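Local coordinates for galactose-binding lectin (PDB 6VAW), which binds D-galactose and galactosides at calcium- and manganese-dependent sites as a homotetrameric legume lectin, at residues N19-V24 and R45-M50; K149-N154 and D184-A189. All blocks are in the same frame, centred on the assembly; numbering follows the deposited sequence.

Overall arrangement
Both contacts involve the seven-stranded sheet of the legume lectin sandwich, at its two ends within the chain: interaction 1 pairs strand 18-22 with its neighbour 43-53, and interaction 2 sets strand 149-152 against strand 185-191 of the other sheet. They lie on opposite sides of the chain's centre, about 26 Å between centres, and do not touch. Each is partly buried. Interaction 1 is true strand pairing, with backbone bonds and a buried arginine-glutamine pair. Interaction 2 joins strands from different sheets through side chains, one lysine bond and two waters. The second lies near the manganese, whereas the first is away from the metal and sugar sites.

Interaction 1: N19-V24 and R45-M50; sequences NFQGDV and RVLYAM
An antiparallel strand pair at the border of the seven-stranded sheet of the legume lectin jelly roll brings Asn-19, Phe-20 and Gln-21 opposite Leu-47, Val-46 and Arg-45. Two hydrogen-bonded pairs flank a non-hydrogen-bonded one. Asn-19 N gives to Leu-47 O at 2.8 Å, and Leu-47 N returns a bond to Asn-19 O; Gln-21 and Arg-45 exchange backbone bonds in the same manner.

On the face carrying Gln-21 and Arg-45, the side chains of these two also meet. Both NE and NH2 of the guanidinium approach the single amide oxygen: Arg-45 NE lies 2.8 Å from Gln-21 OE1 and Arg-45 NH2 lies 2.9 Å from the same oxygen. NE comes almost head-on to the carbonyl, while NH2 comes in on a lone pair, in the plane of the Gln-21 carbonyl; the two flat groups are nearly coplanar, 13° apart. A bend at chi3 of Arg-45 (-57°) swings the guanidinium round to present this edge. The methyl Leu-47 CD1 packs against Gln-21 NE2 at 3.5 Å. That amide nitrogen bonds onward to the carbonyl of Thr-94, whose hydroxyl also meets Arg-45 NH2. Farther along, the Asn-19 amide lies over Ala-49, with Asn-19 ND2 3.7 Å from Ala-49 CB and OD1 held by Lys-203.

The opposite face is apolar. Val-46 CG1 touches both Phe-20 CD1, at 3.6 Å, and Val-24 CG1, which lie next to each other on one side of it, with Ile-32 of the other sheet packed on all three residues. The other methyl of Val-24, CG2, presses close to the backbone, 3.2 Å from Arg-45 N.

With two donors on OE1 and NE2 giving to Thr-94 O, the Gln-21 amide is probably held in one flip state. The buried guanidinium, also bonded to Gly-107 O, is met by neutral oxygens here, so its charge is probably stabilised by these dipoles.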
loop_
_atom_site.group_PDB
_atom_site.type_symbol
_atom_site.label_atom_id
_atom_site.label_comp_id
_atom_site.label_asym_id
_atom_site.label_seq_id
_atom_site.Cartn_x
_atom_site.Cartn_y
_atom_site.Cartn_z
ATOM N N ASN A 19 16.443 1.475 -14.462
ATOM C CA ASN A 19 17.608 1.311 -15.330
ATOM C C ASN A 19 17.196 1.690 -16.733
ATOM O O ASN A 19 16.229 1.125 -17.243
ATOM C CB ASN A 19 18.165 -0.127 -15.340
ATOM C CG ASN A 19 18.826 -0.654 -14.087
ATOM O OD1 ASN A 19 18.803 -1.864 -13.835
ATOM N ND2 ASN A 19 19.458 0.200 -13.291
ATOM N N PHE A 20 17.879 2.655 -17.339
ATOM C CA PHE A 20 17.603 3.116 -18.697
ATOM C C PHE A 20 18.608 2.485 -19.669
ATOM O O PHE A 20 19.811 2.488 -19.407
ATOM C CB PHE A 20 17.647 4.661 -18.768
ATOM C CG PHE A 20 16.623 5.345 -17.892
ATOM C CD1 PHE A 20 15.317 5.535 -18.336
ATOM C CD2 PHE A 20 16.958 5.792 -16.616
ATOM C CE1 PHE A 20 14.365 6.166 -17.521
ATOM C CE2 PHE A 20 15.999 6.410 -15.791
ATOM C CZ PHE A 20 14.719 6.619 -16.263
ATOM N N GLN A 21 18.115 1.937 -20.770
ATOM C CA GLN A 21 18.937 1.283 -21.775
ATOM C C GLN A 21 18.654 1.851 -23.155
ATOM O O GLN A 21 17.500 1.977 -23.547
ATOM C CB GLN A 21 18.718 -0.250 -21.797
ATOM C CG GLN A 21 19.004 -0.964 -20.471
ATOM C CD GLN A 21 19.022 -2.473 -20.610
ATOM O OE1 GLN A 21 18.280 -3.079 -21.400
ATOM N NE2 GLN A 21 19.821 -3.114 -19.779
ATOM N N GLY A 22 19.708 2.187 -23.882
ATOM C CA GLY A 22 19.556 2.714 -25.225
ATOM C C GLY A 22 19.026 4.128 -25.304
ATOM O O GLY A 22 19.411 4.987 -24.514
ATOM N N ASP A 23 18.096 4.353 -26.244
ATOM C CA ASP A 23 17.608 5.676 -26.649
ATOM C C ASP A 23 16.495 6.297 -25.770
ATOM O O ASP A 23 15.939 7.327 -26.155
ATOM C CB ASP A 23 17.143 5.607 -28.116
ATOM C CG ASP A 23 18.251 5.190 -29.088
ATOM O OD1 ASP A 23 19.431 5.521 -28.833
ATOM O OD2 ASP A 23 17.944 4.506 -30.083
ATOM N N VAL A 24 16.276 5.784 -24.554
ATOM C CA VAL A 24 15.238 6.291 -23.635
ATOM C C VAL A 24 15.547 7.689 -23.097
ATOM O O VAL A 24 16.687 7.995 -22.749
ATOM C CB VAL A 24 14.998 5.325 -22.449
ATOM C CG1 VAL A 24 13.722 5.676 -21.699
ATOM C CG2 VAL A 24 14.924 3.906 -22.925
ATOM N N ARG A 45 14.859 0.832 -23.787
ATOM C CA ARG A 45 14.266 -0.055 -22.797
ATOM C C ARG A 45 14.417 0.538 -21.400
ATOM O O ARG A 45 15.408 1.219 -21.121
ATOM C CB ARG A 45 14.879 -1.466 -22.834
ATOM C CG ARG A 45 15.388 -1.942 -24.196
ATOM C CD ARG A 45 15.520 -3.453 -24.293
ATOM N NE ARG A 45 16.390 -4.031 -23.271
ATOM C CZ ARG A 45 16.733 -5.314 -23.237
ATOM N NH1 ARG A 45 16.313 -6.145 -24.188
ATOM N NH2 ARG A 45 17.494 -5.779 -22.261
ATOM N N VAL A 46 13.420 0.303 -20.531
ATOM C CA VAL A 46 13.441 0.690 -19.126
ATOM C C VAL A 46 13.224 -0.572 -18.313
ATOM O O VAL A 46 12.364 -1.377 -18.666
ATOM C CB VAL A 46 12.476 1.835 -18.720
ATOM C CG1 VAL A 46 12.834 3.123 -19.426
ATOM C CG2 VAL A 46 11.005 1.472 -18.945
ATOM N N LEU A 47 13.999 -0.756 -17.241
ATOM C CA LEU A 47 13.871 -1.909 -16.351
ATOM C C LEU A 47 13.734 -1.459 -14.913
ATOM O O LEU A 47 14.349 -0.451 -14.528
ATOM C CB LEU A 47 15.100 -2.834 -16.450
ATOM C CG LEU A 47 15.465 -3.400 -17.819
ATOM C CD1 LEU A 47 16.940 -3.705 -17.888
ATOM C CD2 LEU A 47 14.654 -4.637 -18.144
ATOM N N TYR A 48 12.959 -2.222 -14.111
ATOM C CA TYR A 48 12.927 -1.973 -12.682
ATOM C C TYR A 48 14.318 -2.418 -12.222
ATOM O O TYR A 48 14.759 -3.493 -12.618
ATOM C CB TYR A 48 11.757 -2.687 -11.998
ATOM C CG TYR A 48 11.691 -2.377 -10.526
ATOM C CD1 TYR A 48 11.372 -1.095 -10.079
ATOM C CD2 TYR A 48 11.956 -3.360 -9.574
ATOM C CE1 TYR A 48 11.292 -0.805 -8.722
ATOM C CE2 TYR A 48 11.910 -3.068 -8.209
ATOM C CZ TYR A 48 11.576 -1.791 -7.791
ATOM O OH TYR A 48 11.483 -1.512 -6.447
ATOM N N ALA A 49 15.007 -1.517 -11.553
ATOM C CA ALA A 49 16.442 -1.694 -11.256
ATOM C C ALA A 49 16.731 -2.904 -10.382
ATOM O O ALA A 49 17.847 -3.377 -10.427
ATOM C CB ALA A 49 16.991 -0.442 -10.637
ATOM N N MET A 50 15.777 -3.323 -9.585
ATOM C CA MET A 50 16.059 -4.424 -8.659
ATOM C C MET A 50 15.685 -5.763 -9.280
ATOM O O MET A 50 14.610 -5.897 -9.843
ATOM C CB MET A 50 15.304 -4.224 -7.355
ATOM C CG MET A 50 15.517 -5.327 -6.407
ATOM S SD MET A 50 14.825 -4.983 -4.805
ATOM C CE MET A 50 13.066 -4.835 -5.134
#

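Interaction 2: K149-N154 and D184-A189; sequences KTVPWN and DITTIA
Lys-149 reaches over to Ala-189 and makes the single direct hydrogen bond between 149-154 and 184-189. Its chain is extended throughout, with CG anti to the backbone N (chi1 -156°), and carries NZ to within 3.0 Å of Ala-189 O. The ammonium approaches that carbonyl almost end-on, at a C=O...N angle of 171°.

Water extends the polar contact at both ends. One molecule accepts from Lys-149 NZ and, at 3.1 Å, from Ala-189 N, so the lysine grips both backbone polar groups of Ala-189, one directly and one through solvent. At the far end a second water donates to Pro-152 O at 2.7 Å and also bonds to Thr-186 OG1.

The strands are antiparallel but belong to different sheets of the lectin sandwich, their axes 7.4 Å apart, too far for backbone pairing. Each takes its backbone partners elsewhere: Val-151 from Val-138, Ile-188 from Val-176.

The van der Waals contacts run through Val-151, Ile-188 and the methyl of Thr-186. Val-151 CG1 lodges between Thr-186 CG2 and Ile-188 CB, at 3.8 Å from each, while the Ile-188 side chain runs antiparallel to that of Val-151. The Ile-188 tip, CD1, rests on the backbone of strand 149-152, 3.6 Å from Lys-149 O. Trp-153 turns the edge of its indole to Thr-186, CD1 lying 3.8 Å from OG1; its NE1 bonds to Asn-180.

The outward faces have other business. Thr-150 points away from strand 185-189 and its side chain packs on His-137, about 5 Å from the bound manganese, while the Thr-187 hydroxyl bonds to Asp-168 of a neighbouring subunit.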
loop_
_atom_site.group_PDB
_atom_site.type_symbol
_atom_site.label_atom_id
_atom_site.label_comp_id
_atom_site.label_asym_id
_atom_site.label_seq_id
_atom_site.Cartn_x
_atom_site.Cartn_y
_atom_site.Cartn_z
ATOM N N LYS A 149 0.881 -16.810 -29.120
ATOM C CA LYS A 149 -0.515 -16.474 -29.351
ATOM C C LYS A 149 -0.677 -14.980 -29.573
ATOM O O LYS A 149 0.046 -14.191 -28.988
ATOM C CB LYS A 149 -1.339 -16.915 -28.126
ATOM C CG LYS A 149 -2.795 -17.157 -28.407
ATOM C CD LYS A 149 -3.476 -17.327 -27.098
ATOM C CE LYS A 149 -4.783 -17.995 -27.223
ATOM N NZ LYS A 149 -5.215 -18.406 -25.886
ATOM N N THR A 150 -1.648 -14.600 -30.399
ATOM C CA THR A 150 -1.980 -13.195 -30.651
ATOM C C THR A 150 -3.494 -13.013 -30.645
ATOM O O THR A 150 -4.254 -13.968 -30.843
ATOM C CB THR A 150 -1.397 -12.626 -31.985
ATOM O OG1 THR A 150 -2.050 -13.227 -33.092
ATOM C CG2 THR A 150 0.122 -12.713 -32.097
ATOM N N VAL A 151 -3.911 -11.763 -30.501
ATOM C CA VAL A 151 -5.316 -11.354 -30.558
ATOM C C VAL A 151 -5.363 -10.042 -31.367
ATOM O O VAL A 151 -4.520 -9.153 -31.122
ATOM C CB VAL A 151 -5.985 -11.224 -29.155
ATOM C CG1 VAL A 151 -5.304 -10.169 -28.283
ATOM C CG2 VAL A 151 -7.483 -10.948 -29.263
ATOM N N PRO A 152 -6.337 -9.866 -32.293
ATOM C CA PRO A 152 -6.404 -8.584 -33.028
ATOM C C PRO A 152 -6.706 -7.426 -32.064
ATOM O O PRO A 152 -7.411 -7.580 -31.064
ATOM C CB PRO A 152 -7.531 -8.807 -34.039
ATOM C CG PRO A 152 -7.668 -10.311 -34.150
ATOM C CD PRO A 152 -7.390 -10.799 -32.753
ATOM N N TRP A 153 -6.088 -6.290 -32.337
ATOM C CA TRP A 153 -6.195 -5.091 -31.531
ATOM C C TRP A 153 -6.060 -3.888 -32.475
ATOM O O TRP A 153 -5.812 -4.070 -33.669
ATOM C CB TRP A 153 -5.109 -5.156 -30.426
ATOM C CG TRP A 153 -4.961 -3.948 -29.544
ATOM C CD1 TRP A 153 -5.857 -3.483 -28.625
ATOM C CD2 TRP A 153 -3.807 -3.103 -29.445
ATOM N NE1 TRP A 153 -5.343 -2.384 -27.979
ATOM C CE2 TRP A 153 -4.088 -2.121 -28.470
ATOM C CE3 TRP A 153 -2.555 -3.085 -30.084
ATOM C CZ2 TRP A 153 -3.161 -1.129 -28.114
ATOM C CZ3 TRP A 153 -1.645 -2.091 -29.744
ATOM C CH2 TRP A 153 -1.949 -1.133 -28.766
ATOM N N ASN A 154 -6.327 -2.690 -31.985
ATOM C CA ASN A 154 -6.189 -1.491 -32.810
ATOM C C ASN A 154 -5.401 -0.442 -32.039
ATOM O O ASN A 154 -5.831 -0.046 -30.954
ATOM C CB ASN A 154 -7.568 -0.957 -33.240
ATOM C CG ASN A 154 -7.534 0.280 -34.119
ATOM O OD1 ASN A 154 -6.618 0.490 -34.930
ATOM N ND2 ASN A 154 -8.557 1.117 -33.993
ATOM N N ASP A 184 -13.815 -0.232 -25.025
ATOM C CA ASP A 184 -13.782 -1.685 -25.240
ATOM C C ASP A 184 -12.556 -2.346 -24.622
ATOM O O ASP A 184 -11.497 -1.724 -24.544
ATOM C CB ASP A 184 -13.821 -2.013 -26.738
ATOM C CG ASP A 184 -15.105 -1.649 -27.476
ATOM O OD1 ASP A 184 -15.954 -0.935 -26.889
ATOM O OD2 ASP A 184 -15.251 -2.059 -28.651
ATOM N N ILE A 185 -12.708 -3.601 -24.169
ATOM C CA ILE A 185 -11.612 -4.382 -23.614
ATOM C C ILE A 185 -11.205 -5.458 -24.609
ATOM O O ILE A 185 -12.041 -5.994 -25.337
ATOM C CB ILE A 185 -11.847 -4.984 -22.186
ATOM C CG1 ILE A 185 -13.199 -5.681 -22.040
ATOM C CG2 ILE A 185 -11.616 -3.965 -21.089
ATOM C CD1 ILE A 185 -13.035 -7.079 -21.933
ATOM N N THR A 186 -9.903 -5.753 -24.639
ATOM C CA THR A 186 -9.246 -6.823 -25.400
ATOM C C THR A 186 -8.541 -7.726 -24.369
ATOM O O THR A 186 -7.867 -7.205 -23.486
ATOM C CB THR A 186 -8.272 -6.244 -26.438
ATOM O OG1 THR A 186 -8.948 -5.275 -27.240
ATOM C CG2 THR A 186 -7.640 -7.316 -27.321
ATOM N N THR A 187 -8.679 -9.047 -24.476
ATOM C CA THR A 187 -7.984 -9.937 -23.547
ATOM C C THR A 187 -7.225 -11.022 -24.280
ATOM O O THR A 187 -7.602 -11.421 -25.381
ATOM C CB THR A 187 -8.944 -10.600 -22.509
ATOM O OG1 THR A 187 -9.811 -11.525 -23.170
ATOM C CG2 THR A 187 -9.745 -9.594 -21.674
ATOM N N ILE A 188 -6.207 -11.561 -23.616
ATOM C CA ILE A 188 -5.420 -12.682 -24.139
ATOM C C ILE A 188 -4.814 -13.375 -22.938
ATOM O O ILE A 188 -4.433 -12.708 -21.989
ATOM C CB ILE A 188 -4.355 -12.249 -25.200
ATOM C CG1 ILE A 188 -3.762 -13.483 -25.918
ATOM C CG2 ILE A 188 -3.247 -11.294 -24.617
ATOM C CD1 ILE A 188 -2.811 -13.170 -27.061
ATOM N N ALA A 189 -4.781 -14.707 -22.961
ATOM C CA ALA A 189 -4.221 -15.497 -21.865
ATOM C C ALA A 189 -3.494 -16.705 -22.424
ATOM O O ALA A 189 -3.877 -17.252 -23.457
ATOM C CB ALA A 189 -5.301 -15.920 -20.878
HETATM O O HOH W 1 -6.533 -15.826 -25.226
HETATM O O HOH W 2 -9.165 -5.796 -30.008
#